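Lmo0181 protein (Listeria monocytogenes serovar 1/2a, PDB 5F7V) binds the cyclic glucan cycloalternan as the substrate-binding lipoprotein of an ABC transporter and probably hands it on for uptake. Local coordinates at residues D30-E35 and K312-N317; E125-V130 and E347-M352; K169-S174 and V224-A229; N362-Y367 and D391-T396. All blocks are in the same frame, centred on the assembly; numbering follows the deposited sequence.

Contacts 1 and 2 adjoin each other: Arg314 NH1 of contact 1 lies 3.1 Å from Glu125 OE2 of contact 2 in a salt bridge, although their centres are 21 Å apart. Contact 2 comes nearest the bound cycloalternan, with the Val130 side chain about 4 Å from a glucose unit and Ser128 touching one. Contact 3, whose centre is 26 Å from that of contact 2, reaches the same sheet; its Ser174 side chain is about 7 Å from glucose. Contact 4 joins two C-terminal helices; the side chain of Ile364 is about 14 Å from the sugar, and contacts 1 and 4, their centres 38 Å apart, fall on opposite sides of the chain's centre.

Contact 1. Residues D30-E35 and K312-N317; sequences DEMVKE and KIRIDN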
loop_
_atom_site.group_PDB
_atom_site.type_symbol
_atom_site.label_atom_id
_atom_site.label_comp_id
_atom_site.label_asym_id
_atom_site.label_seq_id
_atom_site.Cartn_x
_atom_site.Cartn_y
_atom_site.Cartn_z
ATOM N N ASP A 30 17.931 -5.809 7.243
ATOM C CA ASP A 30 19.090 -6.353 7.964
ATOM C C ASP A 30 20.130 -5.266 8.285
ATOM O O ASP A 30 20.669 -5.243 9.402
ATOM C CB ASP A 30 19.738 -7.512 7.218
ATOM C CG ASP A 30 18.851 -8.773 7.116
ATOM O OD1 ASP A 30 17.800 -8.811 7.775
ATOM O OD2 ASP A 30 19.199 -9.728 6.381
ATOM N N GLU A 31 20.391 -4.370 7.341
ATOM C CA GLU A 31 21.314 -3.274 7.578
ATOM C C GLU A 31 20.778 -2.322 8.636
ATOM O O GLU A 31 21.540 -1.891 9.485
ATOM C CB GLU A 31 21.583 -2.517 6.289
ATOM C CG GLU A 31 22.830 -1.674 6.406
ATOM C CD GLU A 31 23.142 -0.894 5.147
ATOM O OE1 GLU A 31 22.506 -1.135 4.089
ATOM O OE2 GLU A 31 24.057 -0.045 5.288
ATOM N N MET A 32 19.479 -2.026 8.629
ATOM C CA MET A 32 18.907 -1.215 9.697
ATOM C C MET A 32 19.061 -1.861 11.076
ATOM O O MET A 32 19.430 -1.181 12.024
ATOM C CB MET A 32 17.440 -0.962 9.424
ATOM C CG MET A 32 17.222 -0.072 8.216
ATOM S SD MET A 32 15.459 0.146 7.966
ATOM C CE MET A 32 15.432 1.046 6.428
ATOM N N VAL A 33 18.821 -3.163 11.159
ATOM C CA VAL A 33 18.983 -3.874 12.436
ATOM C C VAL A 33 20.447 -3.810 12.899
ATOM O O VAL A 33 20.705 -3.549 14.090
ATOM C CB VAL A 33 18.432 -5.318 12.381
ATOM C CG1 VAL A 33 18.814 -6.156 13.594
ATOM C CG2 VAL A 33 16.918 -5.244 12.183
ATOM N N LYS A 34 21.389 -4.042 11.997
ATOM C CA LYS A 34 22.798 -3.953 12.339
ATOM C C LYS A 34 23.153 -2.572 12.895
ATOM O O LYS A 34 23.904 -2.452 13.854
ATOM C CB LYS A 34 23.658 -4.260 11.113
ATOM C CG LYS A 34 25.170 -4.056 11.246
ATOM C CD LYS A 34 25.971 -4.232 9.965
ATOM C CE LYS A 34 25.674 -3.165 8.907
ATOM N NZ LYS A 34 26.461 -3.434 7.699
ATOM N N GLU A 35 22.671 -1.531 12.233
ATOM C CA GLU A 35 22.957 -0.161 12.669
ATOM C C GLU A 35 22.290 0.148 14.029
ATOM O O GLU A 35 22.902 0.742 14.919
ATOM C CB GLU A 35 22.528 0.836 11.593
ATOM C CG GLU A 35 23.398 0.723 10.350
ATOM C CD GLU A 35 24.825 1.158 10.550
ATOM O OE1 GLU A 35 25.051 2.084 11.348
ATOM O OE2 GLU A 35 25.754 0.633 9.879
ATOM N N LYS A 312 18.618 6.837 5.400
ATOM C CA LYS A 312 19.547 6.744 4.268
ATOM C C LYS A 312 19.582 5.341 3.673
ATOM O O LYS A 312 19.684 5.216 2.443
ATOM C CB LYS A 312 20.947 7.122 4.718
ATOM C CG LYS A 312 21.057 8.605 4.983
ATOM C CD LYS A 312 22.297 8.918 5.792
ATOM C CE LYS A 312 22.598 10.404 5.796
ATOM N NZ LYS A 312 23.690 10.716 6.754
ATOM N N ILE A 313 19.499 4.305 4.505
ATOM C CA ILE A 313 19.416 2.933 4.021
ATOM C C ILE A 313 18.149 2.726 3.195
ATOM O O ILE A 313 18.197 2.116 2.135
ATOM C CB ILE A 313 19.488 1.930 5.182
ATOM C CG1 ILE A 313 20.870 1.923 5.854
ATOM C CG2 ILE A 313 19.129 0.520 4.734
ATOM C CD1 ILE A 313 20.824 1.300 7.237
ATOM N N ARG A 314 17.043 3.237 3.720
ATOM C CA ARG A 314 15.766 3.100 3.062
ATOM C C ARG A 314 15.815 3.722 1.668
ATOM O O ARG A 314 15.342 3.129 0.715
ATOM C CB ARG A 314 14.706 3.758 3.941
ATOM C CG ARG A 314 13.338 3.547 3.361
ATOM C CD ARG A 314 12.240 3.922 4.314
ATOM N NE ARG A 314 12.116 3.048 5.465
ATOM C CZ ARG A 314 11.420 1.919 5.499
ATOM N NH1 ARG A 314 11.353 1.288 6.655
ATOM N NH2 ARG A 314 10.777 1.460 4.432
ATOM N N ILE A 315 16.294 4.957 1.604
ATOM C CA ILE A 315 16.447 5.678 0.358
ATOM C C ILE A 315 17.341 4.919 -0.616
ATOM O O ILE A 315 16.993 4.738 -1.792
ATOM C CB ILE A 315 16.933 7.122 0.623
ATOM C CG1 ILE A 315 15.882 7.999 1.311
ATOM C CG2 ILE A 315 17.471 7.763 -0.659
ATOM C CD1 ILE A 315 14.713 8.453 0.457
ATOM N N ASP A 316 18.482 4.479 -0.120
ATOM C CA ASP A 316 19.401 3.752 -0.999
ATOM C C ASP A 316 18.810 2.499 -1.627
ATOM O O ASP A 316 19.177 2.136 -2.748
ATOM C CB ASP A 316 20.672 3.350 -0.239
ATOM C CG ASP A 316 21.743 2.871 -1.177
ATOM O OD1 ASP A 316 22.095 3.609 -2.121
ATOM O OD2 ASP A 316 22.199 1.728 -0.973
ATOM N N ASN A 317 17.896 1.863 -0.911
ATOM C CA ASN A 317 17.254 0.638 -1.369
ATOM C C ASN A 317 15.894 0.820 -2.041
ATOM O O ASN A 317 15.246 -0.189 -2.346
ATOM C CB ASN A 317 17.188 -0.335 -0.181
ATOM C CG ASN A 317 18.561 -0.875 0.153
ATOM O OD1 ASN A 317 19.102 -1.731 -0.568
ATOM N ND2 ASN A 317 19.198 -0.306 1.159
#
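Ile313 meets Glu31, Met32 and Glu35 with its branches, and its chain can be followed outward. From CB, the shorter branch CG2 runs between two neighbours: it is 3.8 Å from Glu31 OE1 and 4.0 Å from Met32 CG. The longer branch starts at CG1, which lies 3.7 Å from Glu31 CD, so the carboxylate carbon packs against the isoleucine. At the tip, CD1 is 3.7 Å from Glu31 CG and 3.8 Å from the backbone N of Met32, with Glu35 CG a little further off. With CG anti to the backbone N (chi1 -162°) and the rest extended, Glu31 passes slantwise over the CG1-CD1 arm. Met32 and Ile313 point opposite ways as they pass, and the extended methionine carries CE to 3.8 Å from Arg314 CB. The guanidinium beyond is held by Glu125 and Trp319: NH2 bonds to the carbonyl of Trp319, and the group makes a cation-pi contact with the Trp319 side chain. Where helix 308-316 ends, Asn317 folds back, its ND2 donating to Ile313 O at 2.8 Å with an N-H...O angle of 154°. The Asn317 backbone N reaches the same oxygen from the other face of the carbonyl plane, so two donors grip one acceptor. The short helical segments run nearly antiparallel, at 165° with axes 10.2 Å apart. This is an antiparallel helix pair of the periplasmic-binding-protein fold, joining helix 27-39, which follows the first strand, to helix 308-316.

Contact 2. Residues E125-V130 and E347-M352; sequences ESFSNV and ESLQYM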
loop_
_atom_site.group_PDB
_atom_site.type_symbol
_atom_site.label_atom_id
_atom_site.label_comp_id
_atom_site.label_asym_id
_atom_site.label_seq_id
_atom_site.Cartn_x
_atom_site.Cartn_y
_atom_site.Cartn_z
ATOM N N GLU A 125 6.908 4.311 10.082
ATOM C CA GLU A 125 8.114 3.697 9.531
ATOM C C GLU A 125 8.354 4.084 8.083
ATOM O O GLU A 125 9.501 4.302 7.665
ATOM C CB GLU A 125 7.955 2.169 9.655
ATOM C CG GLU A 125 9.068 1.392 9.041
ATOM C CD GLU A 125 8.704 -0.021 8.690
ATOM O OE1 GLU A 125 7.471 -0.372 8.869
ATOM O OE2 GLU A 125 9.602 -0.733 8.252
ATOM N N SER A 126 7.300 4.151 7.293
ATOM C CA SER A 126 7.442 4.469 5.881
ATOM C C SER A 126 6.106 4.919 5.327
ATOM O O SER A 126 5.053 4.719 5.929
ATOM C CB SER A 126 7.956 3.283 5.078
ATOM O OG SER A 126 7.014 2.232 4.994
ATOM N N PHE A 127 6.125 5.547 4.152
ATOM C CA PHE A 127 4.898 5.806 3.414
ATOM C C PHE A 127 5.128 5.544 1.933
ATOM O O PHE A 127 6.281 5.453 1.458
ATOM C CB PHE A 127 4.292 7.174 3.757
ATOM C CG PHE A 127 5.025 8.345 3.171
ATOM C CD1 PHE A 127 6.089 8.921 3.859
ATOM C CD2 PHE A 127 4.679 8.889 1.943
ATOM C CE1 PHE A 127 6.798 9.993 3.362
ATOM C CE2 PHE A 127 5.390 9.960 1.440
ATOM C CZ PHE A 127 6.426 10.503 2.155
ATOM N N SER A 128 4.012 5.407 1.235
ATOM C CA SER A 128 4.096 4.972 -0.174
ATOM C C SER A 128 2.822 5.293 -0.934
ATOM O O SER A 128 1.816 5.710 -0.364
ATOM C CB SER A 128 4.328 3.449 -0.208
ATOM O OG SER A 128 3.226 2.733 0.311
ATOM N N ASN A 129 2.898 5.127 -2.249
ATOM C CA ASN A 129 1.738 5.294 -3.127
ATOM C C ASN A 129 1.889 4.388 -4.324
ATOM O O ASN A 129 2.800 3.573 -4.414
ATOM C CB ASN A 129 1.513 6.770 -3.431
ATOM C CG ASN A 129 2.673 7.403 -4.150
ATOM O OD1 ASN A 129 3.614 6.735 -4.590
ATOM N ND2 ASN A 129 2.640 8.719 -4.273
ATOM N N VAL A 130 0.871 4.512 -5.181
ATOM C CA VAL A 130 0.762 3.688 -6.376
ATOM C C VAL A 130 0.880 4.579 -7.592
ATOM O O VAL A 130 0.496 5.735 -7.585
ATOM C CB VAL A 130 -0.582 2.939 -6.346
ATOM C CG1 VAL A 130 -0.958 2.313 -7.700
ATOM C CG2 VAL A 130 -0.567 1.876 -5.231
ATOM N N GLU A 347 4.533 14.091 -7.204
ATOM C CA GLU A 347 3.388 14.796 -7.821
ATOM C C GLU A 347 2.077 14.129 -7.413
ATOM O O GLU A 347 1.070 14.817 -7.190
ATOM C CB GLU A 347 3.510 14.745 -9.336
ATOM C CG GLU A 347 4.607 15.631 -9.877
ATOM C CD GLU A 347 5.044 15.257 -11.288
ATOM O OE1 GLU A 347 4.531 14.275 -11.869
ATOM O OE2 GLU A 347 5.909 16.005 -11.798
ATOM N N SER A 348 2.077 12.802 -7.270
ATOM C CA SER A 348 0.864 12.061 -6.928
ATOM C C SER A 348 0.311 12.456 -5.567
ATOM O O SER A 348 -0.897 12.342 -5.375
ATOM C CB SER A 348 1.146 10.563 -6.985
ATOM O OG SER A 348 1.450 10.069 -8.275
ATOM N N LEU A 349 1.132 12.947 -4.642
ATOM C CA LEU A 349 0.664 13.274 -3.301
ATOM C C LEU A 349 -0.358 14.382 -3.275
ATOM O O LEU A 349 -1.169 14.425 -2.361
ATOM C CB LEU A 349 1.843 13.606 -2.415
ATOM C CG LEU A 349 2.856 12.481 -2.193
ATOM C CD1 LEU A 349 4.093 13.021 -1.519
ATOM C CD2 LEU A 349 2.233 11.359 -1.382
ATOM N N GLN A 350 -0.384 15.255 -4.276
ATOM C CA GLN A 350 -1.408 16.286 -4.348
ATOM C C GLN A 350 -2.835 15.714 -4.364
ATOM O O GLN A 350 -3.777 16.295 -3.855
ATOM C CB GLN A 350 -1.235 17.147 -5.608
ATOM C CG GLN A 350 -2.209 18.314 -5.652
ATOM C CD GLN A 350 -2.019 19.296 -6.818
ATOM O OE1 GLN A 350 -2.951 19.959 -7.282
ATOM N NE2 GLN A 350 -0.815 19.351 -7.330
ATOM N N TYR A 351 -2.978 14.533 -4.965
ATOM C CA TYR A 351 -4.301 13.969 -5.243
ATOM C C TYR A 351 -4.619 12.818 -4.323
ATOM O O TYR A 351 -5.541 12.075 -4.593
ATOM C CB TYR A 351 -4.371 13.498 -6.705
ATOM C CG TYR A 351 -3.665 14.442 -7.649
ATOM C CD1 TYR A 351 -4.134 15.742 -7.835
ATOM C CD2 TYR A 351 -2.514 14.034 -8.322
ATOM C CE1 TYR A 351 -3.475 16.591 -8.706
ATOM C CE2 TYR A 351 -1.850 14.917 -9.165
ATOM C CZ TYR A 351 -2.301 16.172 -9.367
ATOM O OH TYR A 351 -1.647 17.053 -10.207
ATOM N N MET A 352 -3.914 12.676 -3.221
ATOM C CA MET A 352 -4.070 11.510 -2.368
ATOM C C MET A 352 -5.467 11.395 -1.773
ATOM O O MET A 352 -6.134 12.395 -1.459
ATOM C CB MET A 352 -3.034 11.536 -1.240
ATOM C CG MET A 352 -3.273 12.603 -0.195
ATOM S SD MET A 352 -2.252 12.432 1.298
ATOM C CE MET A 352 -0.786 12.975 0.563
HETATM O O HOH W 1 -0.109 7.945 -9.185
#
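Asn129 lies roughly perpendicular to Leu349, and the amide nitrogen of the asparagine meets both Leu349 and Ser348. Its ND2 lies 3.9 Å from Leu349 CD2 and 3.6 Å from Ser348 CB, van der Waals contacts of the amide nitrogen with carbon. The first torsion explains the placement: at chi1 62° CG sits between the backbone N and the carbonyl carbon, and the amide projects from the strand toward the turn. The hydrogen bond of ND2 goes to the carbonyl of Val345, just ahead of the turn. Phe127, two residues earlier and also with CB directed at 347-352, presents an edge rather than a face: Leu349 CD1 is near the ring plane, 4.5 Å from CE2, a loose apolar touch. Leu349 thus divides its methyls, CD1 to the ring and CD2 to the amide. Ser128 and Val130 point their CB atoms the other way, on the side where the sugar binds. A water joins the Val130 carbonyl to the Ser348 hydroxyl, donating to Val130 O at 2.8 Å and to Ser348 OG at 2.8 Å. The direct touches are thus nonpolar or N-to-C van der Waals contacts, while the polar link passes through water. The Ser348 hydroxyl is used twice, accepting from the water and bonding the Ala344 carbonyl, and the bond to Val345 O satisfies ND2 in a way that lets it sit against carbon.

Contact 3. Residues K169-S174 and V224-A229; sequences KVWGTS and VAPSPA
Val224 O accepts a hydrogen bond from Thr173 N at 3.0 Å, with an N-H...O angle of 157°. The bond fastens the loop that follows helix 206-220 to strand 171-174, which pairs in parallel with strand 245-251 in the alpha/beta architecture of a solute-binding protein. One residue further along the loop, Ala225 CA approaches Thr173 O at 3.0 Å in a CA-H...O contact, so donor and acceptor of the same threonine both face the loop backbone. Trp171 meets Pro226 through much of its indole face. The proline lies over that face: CB stands 3.8 Å from the centroid of the six-membered ring, 12° off its normal, a CH-pi contact, while CD is 3.6 Å from Trp171 CG near the root of the side chain. With CG beside the backbone N (chi1 -72°), the indole extends alongside the loop toward Pro226 and presents this face to the proline; Val224 C lies instead near the ring plane, at an edge. Thr173 packs its methyl CG2 against Val224 CG2, 3.9 Å away, while its hydroxyl turns to Glu156 on helix 153-163. Val224 and Thr173 both touch Ala160 of that helix, which buries this end of the contact. Beyond the proline, Ser227 takes the N-cap position of helix 228-231. A water bridges the two segments, 2.9 Å from Ser174 OG and donating to Pro226 O at 2.9 Å.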
loop_
_atom_site.group_PDB
_atom_site.type_symbol
_atom_site.label_atom_id
_atom_site.label_comp_id
_atom_site.label_asym_id
_atom_site.label_seq_id
_atom_site.Cartn_x
_atom_site.Cartn_y
_atom_site.Cartn_z
ATOM N N LYS A 169 0.344 -13.231 -25.927
ATOM C CA LYS A 169 0.127 -13.191 -24.482
ATOM C C LYS A 169 0.596 -11.890 -23.867
ATOM O O LYS A 169 1.198 -11.894 -22.772
ATOM C CB LYS A 169 0.732 -14.413 -23.768
ATOM C CG LYS A 169 0.446 -15.761 -24.414
ATOM C CD LYS A 169 -1.045 -16.059 -24.554
ATOM C CE LYS A 169 -1.877 -15.905 -23.299
ATOM N NZ LYS A 169 -1.538 -16.901 -22.256
ATOM N N VAL A 170 0.354 -10.796 -24.594
ATOM C CA VAL A 170 0.686 -9.458 -24.076
ATOM C C VAL A 170 -0.618 -8.713 -23.829
ATOM O O VAL A 170 -1.480 -8.654 -24.703
ATOM C CB VAL A 170 1.600 -8.682 -25.037
ATOM C CG1 VAL A 170 1.790 -7.242 -24.582
ATOM C CG2 VAL A 170 2.935 -9.370 -25.214
ATOM N N TRP A 171 -0.733 -8.184 -22.620
ATOM C CA TRP A 171 -1.877 -7.352 -22.242
ATOM C C TRP A 171 -1.447 -5.910 -22.098
ATOM O O TRP A 171 -0.353 -5.599 -21.655
ATOM C CB TRP A 171 -2.494 -7.875 -20.928
ATOM C CG TRP A 171 -3.240 -9.166 -21.036
ATOM C CD1 TRP A 171 -4.559 -9.370 -21.397
ATOM C CD2 TRP A 171 -2.695 -10.459 -20.804
ATOM N NE1 TRP A 171 -4.845 -10.700 -21.378
ATOM C CE2 TRP A 171 -3.707 -11.396 -21.042
ATOM C CE3 TRP A 171 -1.434 -10.915 -20.400
ATOM C CZ2 TRP A 171 -3.506 -12.756 -20.905
ATOM C CZ3 TRP A 171 -1.241 -12.277 -20.263
ATOM C CH2 TRP A 171 -2.265 -13.158 -20.491
ATOM N N GLY A 172 -2.353 -5.015 -22.460
ATOM C CA GLY A 172 -2.088 -3.589 -22.348
ATOM C C GLY A 172 -2.052 -3.039 -20.934
ATOM O O GLY A 172 -1.305 -2.088 -20.688
ATOM N N THR A 173 -2.807 -3.638 -20.016
ATOM C CA THR A 173 -2.855 -3.088 -18.656
ATOM C C THR A 173 -3.154 -4.146 -17.630
ATOM O O THR A 173 -3.630 -5.226 -17.939
ATOM C CB THR A 173 -3.833 -1.934 -18.628
ATOM O OG1 THR A 173 -3.643 -1.159 -17.430
ATOM C CG2 THR A 173 -5.296 -2.359 -18.715
ATOM N N SER A 174 -2.887 -3.812 -16.384
ATOM C CA SER A 174 -3.280 -4.661 -15.270
ATOM C C SER A 174 -3.430 -3.759 -14.054
ATOM O O SER A 174 -2.571 -2.914 -13.759
ATOM C CB SER A 174 -2.219 -5.715 -14.966
ATOM O OG SER A 174 -2.700 -6.544 -13.899
ATOM N N VAL A 224 -8.155 -6.456 -22.315
ATOM C CA VAL A 224 -6.856 -5.777 -22.325
ATOM C C VAL A 224 -6.049 -5.974 -21.044
ATOM O O VAL A 224 -4.912 -5.516 -20.966
ATOM C CB VAL A 224 -6.994 -4.278 -22.596
ATOM C CG1 VAL A 224 -7.653 -4.053 -23.936
ATOM C CG2 VAL A 224 -7.756 -3.557 -21.497
ATOM N N ALA A 225 -6.620 -6.678 -20.065
ATOM C CA ALA A 225 -6.015 -6.937 -18.759
ATOM C C ALA A 225 -6.158 -8.429 -18.480
ATOM O O ALA A 225 -7.216 -9.003 -18.796
ATOM C CB ALA A 225 -6.687 -6.103 -17.701
ATOM N N PRO A 226 -5.124 -9.059 -17.890
ATOM C CA PRO A 226 -5.215 -10.497 -17.643
ATOM C C PRO A 226 -6.276 -10.828 -16.589
ATOM O O PRO A 226 -6.423 -10.096 -15.590
ATOM C CB PRO A 226 -3.797 -10.853 -17.190
ATOM C CG PRO A 226 -3.242 -9.581 -16.648
ATOM C CD PRO A 226 -3.795 -8.514 -17.538
ATOM N N SER A 227 -7.013 -11.908 -16.795
ATOM C CA SER A 227 -8.043 -12.327 -15.869
ATOM C C SER A 227 -7.473 -13.138 -14.736
ATOM O O SER A 227 -6.315 -13.534 -14.787
ATOM C CB SER A 227 -9.027 -13.196 -16.587
ATOM O OG SER A 227 -8.423 -14.425 -16.910
ATOM N N PRO A 228 -8.308 -13.490 -13.747
ATOM C CA PRO A 228 -7.822 -14.371 -12.705
ATOM C C PRO A 228 -7.289 -15.692 -13.236
ATOM O O PRO A 228 -6.247 -16.202 -12.774
ATOM C CB PRO A 228 -9.061 -14.561 -11.819
ATOM C CG PRO A 228 -9.719 -13.232 -11.880
ATOM C CD PRO A 228 -9.566 -12.827 -13.332
ATOM N N ALA A 229 -7.960 -16.237 -14.231
ATOM C CA ALA A 229 -7.508 -17.456 -14.919
ATOM C C ALA A 229 -6.121 -17.213 -15.529
ATOM O O ALA A 229 -5.221 -18.014 -15.351
ATOM C CB ALA A 229 -8.502 -17.886 -15.994
HETATM O O HOH W 2 -5.263 -7.644 -14.631
#

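Contact 4. Residues N362-Y367 and D391-T396; sequences NKISDY and DNINKT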
loop_
_atom_site.group_PDB
_atom_site.type_symbol
_atom_site.label_atom_id
_atom_site.label_comp_id
_atom_site.label_asym_id
_atom_site.label_seq_id
_atom_site.Cartn_x
_atom_site.Cartn_y
_atom_site.Cartn_z
ATOM N N ASN A 362 -10.382 -5.099 7.025
ATOM C CA ASN A 362 -9.933 -6.319 6.372
ATOM C C ASN A 362 -11.078 -7.310 6.144
ATOM O O ASN A 362 -11.124 -7.955 5.084
ATOM C CB ASN A 362 -8.722 -6.910 7.101
ATOM C CG ASN A 362 -7.432 -6.087 6.926
ATOM O OD1 ASN A 362 -7.248 -5.292 5.986
ATOM N ND2 ASN A 362 -6.500 -6.272 7.871
ATOM N N LYS A 363 -12.020 -7.374 7.073
ATOM C CA LYS A 363 -13.168 -8.254 6.959
ATOM C C LYS A 363 -14.088 -7.814 5.816
ATOM O O LYS A 363 -14.502 -8.626 4.968
ATOM C CB LYS A 363 -13.904 -8.241 8.294
ATOM C CG LYS A 363 -15.038 -9.212 8.266
ATOM C CD LYS A 363 -16.107 -8.940 9.291
ATOM C CE LYS A 363 -15.587 -8.788 10.688
ATOM N NZ LYS A 363 -16.515 -9.599 11.522
ATOM N N ILE A 364 -14.414 -6.525 5.759
ATOM C CA ILE A 364 -15.258 -6.038 4.673
ATOM C C ILE A 364 -14.510 -6.156 3.344
ATOM O O ILE A 364 -15.136 -6.451 2.330
ATOM C CB ILE A 364 -15.905 -4.654 4.892
ATOM C CG1 ILE A 364 -14.914 -3.487 4.855
ATOM C CG2 ILE A 364 -16.731 -4.681 6.162
ATOM C CD1 ILE A 364 -15.562 -2.120 4.947
ATOM N N SER A 365 -13.192 -5.971 3.355
ATOM C CA SER A 365 -12.415 -6.135 2.136
ATOM C C SER A 365 -12.444 -7.554 1.611
ATOM O O SER A 365 -12.611 -7.764 0.412
ATOM C CB SER A 365 -10.972 -5.668 2.397
ATOM O OG SER A 365 -10.944 -4.250 2.616
ATOM N N ASP A 366 -12.340 -8.519 2.506
ATOM C CA ASP A 366 -12.397 -9.895 2.058
ATOM C C ASP A 366 -13.715 -10.184 1.338
ATOM O O ASP A 366 -13.732 -10.856 0.289
ATOM C CB ASP A 366 -12.218 -10.857 3.227
ATOM C CG ASP A 366 -10.808 -10.879 3.779
ATOM O OD1 ASP A 366 -9.822 -10.434 3.180
ATOM O OD2 ASP A 366 -10.699 -11.380 4.910
ATOM N N TYR A 367 -14.819 -9.728 1.928
ATOM C CA TYR A 367 -16.130 -9.992 1.295
ATOM C C TYR A 367 -16.245 -9.319 -0.068
ATOM O O TYR A 367 -16.585 -9.929 -1.067
ATOM C CB TYR A 367 -17.273 -9.532 2.202
ATOM C CG TYR A 367 -18.616 -9.780 1.573
ATOM C CD1 TYR A 367 -19.244 -11.011 1.711
ATOM C CD2 TYR A 367 -19.233 -8.840 0.759
ATOM C CE1 TYR A 367 -20.478 -11.251 1.102
ATOM C CE2 TYR A 367 -20.441 -9.075 0.144
ATOM C CZ TYR A 367 -21.055 -10.286 0.297
ATOM O OH TYR A 367 -22.276 -10.538 -0.332
ATOM N N ASP A 391 -24.835 -4.195 1.145
ATOM C CA ASP A 391 -25.564 -4.993 2.148
ATOM C C ASP A 391 -24.654 -5.543 3.233
ATOM O O ASP A 391 -24.989 -5.486 4.423
ATOM C CB ASP A 391 -26.281 -6.144 1.459
ATOM C CG ASP A 391 -27.371 -5.681 0.488
ATOM O OD1 ASP A 391 -27.870 -4.544 0.689
ATOM O OD2 ASP A 391 -27.758 -6.405 -0.465
ATOM N N ASN A 392 -23.494 -6.052 2.821
ATOM C CA ASN A 392 -22.591 -6.655 3.795
ATOM C C ASN A 392 -21.991 -5.598 4.728
ATOM O O ASN A 392 -21.857 -5.838 5.918
ATOM C CB ASN A 392 -21.464 -7.379 3.043
ATOM C CG ASN A 392 -20.425 -7.926 3.984
ATOM O OD1 ASN A 392 -20.732 -8.882 4.680
ATOM N ND2 ASN A 392 -19.291 -7.293 4.068
ATOM N N ILE A 393 -21.620 -4.439 4.187
ATOM C CA ILE A 393 -21.129 -3.338 5.025
ATOM C C ILE A 393 -22.204 -2.893 6.001
ATOM O O ILE A 393 -21.934 -2.707 7.192
ATOM C CB ILE A 393 -20.598 -2.178 4.175
ATOM C CG1 ILE A 393 -19.325 -2.614 3.464
ATOM C CG2 ILE A 393 -20.377 -0.950 5.048
ATOM C CD1 ILE A 393 -18.836 -1.689 2.392
ATOM N N ASN A 394 -23.428 -2.726 5.529
ATOM C CA ASN A 394 -24.521 -2.310 6.423
ATOM C C ASN A 394 -24.709 -3.273 7.565
ATOM O O ASN A 394 -24.849 -2.840 8.688
ATOM C CB ASN A 394 -25.826 -2.230 5.662
ATOM C CG ASN A 394 -25.903 -1.040 4.738
ATOM O OD1 ASN A 394 -25.221 -0.053 4.905
ATOM N ND2 ASN A 394 -26.812 -1.109 3.791
ATOM N N LYS A 395 -24.672 -4.569 7.278
ATOM C CA LYS A 395 -24.846 -5.575 8.351
ATOM C C LYS A 395 -23.647 -5.615 9.276
ATOM O O LYS A 395 -23.809 -5.639 10.509
ATOM C CB LYS A 395 -25.121 -6.942 7.730
ATOM C CG LYS A 395 -26.450 -6.998 7.012
ATOM C CD LYS A 395 -27.634 -6.210 7.583
ATOM C CE LYS A 395 -28.916 -6.423 6.782
ATOM N NZ LYS A 395 -29.225 -7.872 6.599
ATOM N N THR A 396 -22.442 -5.602 8.727
ATOM C CA THR A 396 -21.235 -5.680 9.535
ATOM C C THR A 396 -21.119 -4.476 10.475
ATOM O O THR A 396 -20.754 -4.617 11.658
ATOM C CB THR A 396 -20.000 -5.771 8.619
ATOM O OG1 THR A 396 -20.110 -7.001 7.887
ATOM C CG2 THR A 396 -18.673 -5.733 9.412
HETATM O O HOH W 3 -18.410 -5.582 1.825
#
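Tyr367 and Asn392 stack flat, ring and amide planes 17° apart, with the amide carbon CG of Asn392 3.5 Å above the ring plane and offset toward its rim. Over the same face, Asn392 CB lies 3.8 Å from the ring centroid and 25° off the normal, a CH-pi contact. The pair belongs to an antiparallel helical hairpin of C-terminal helices 361-376 and 382-397, whose short segments meet at 154° with axes 10.2 Å apart. Both side chains leave their helices with CG anti to the backbone N, each reaching past the other from its own helix. Toward the N-terminal end of segment 362-367 the interface is aliphatic. In one of its two modelled conformers, Ile364 uses both branches: CD1 meets Ile393 CG1 at 4.1 Å, the two chains set nearly square to each other, and CG2 meets Thr396 CG2 at 3.9 Å. Ile393 also touches Met179 of helix 179-187. Thr396 turns its hydroxyl back on its own helix, OG1 donating to Asn392 O at 2.9 Å from above the carbonyl plane, and its methyl is left facing Ile364 and Lys363 CD. A water accepts from Asn392 ND2 at 3.0 Å and makes a weak bond to Ile364 O at 3.4 Å.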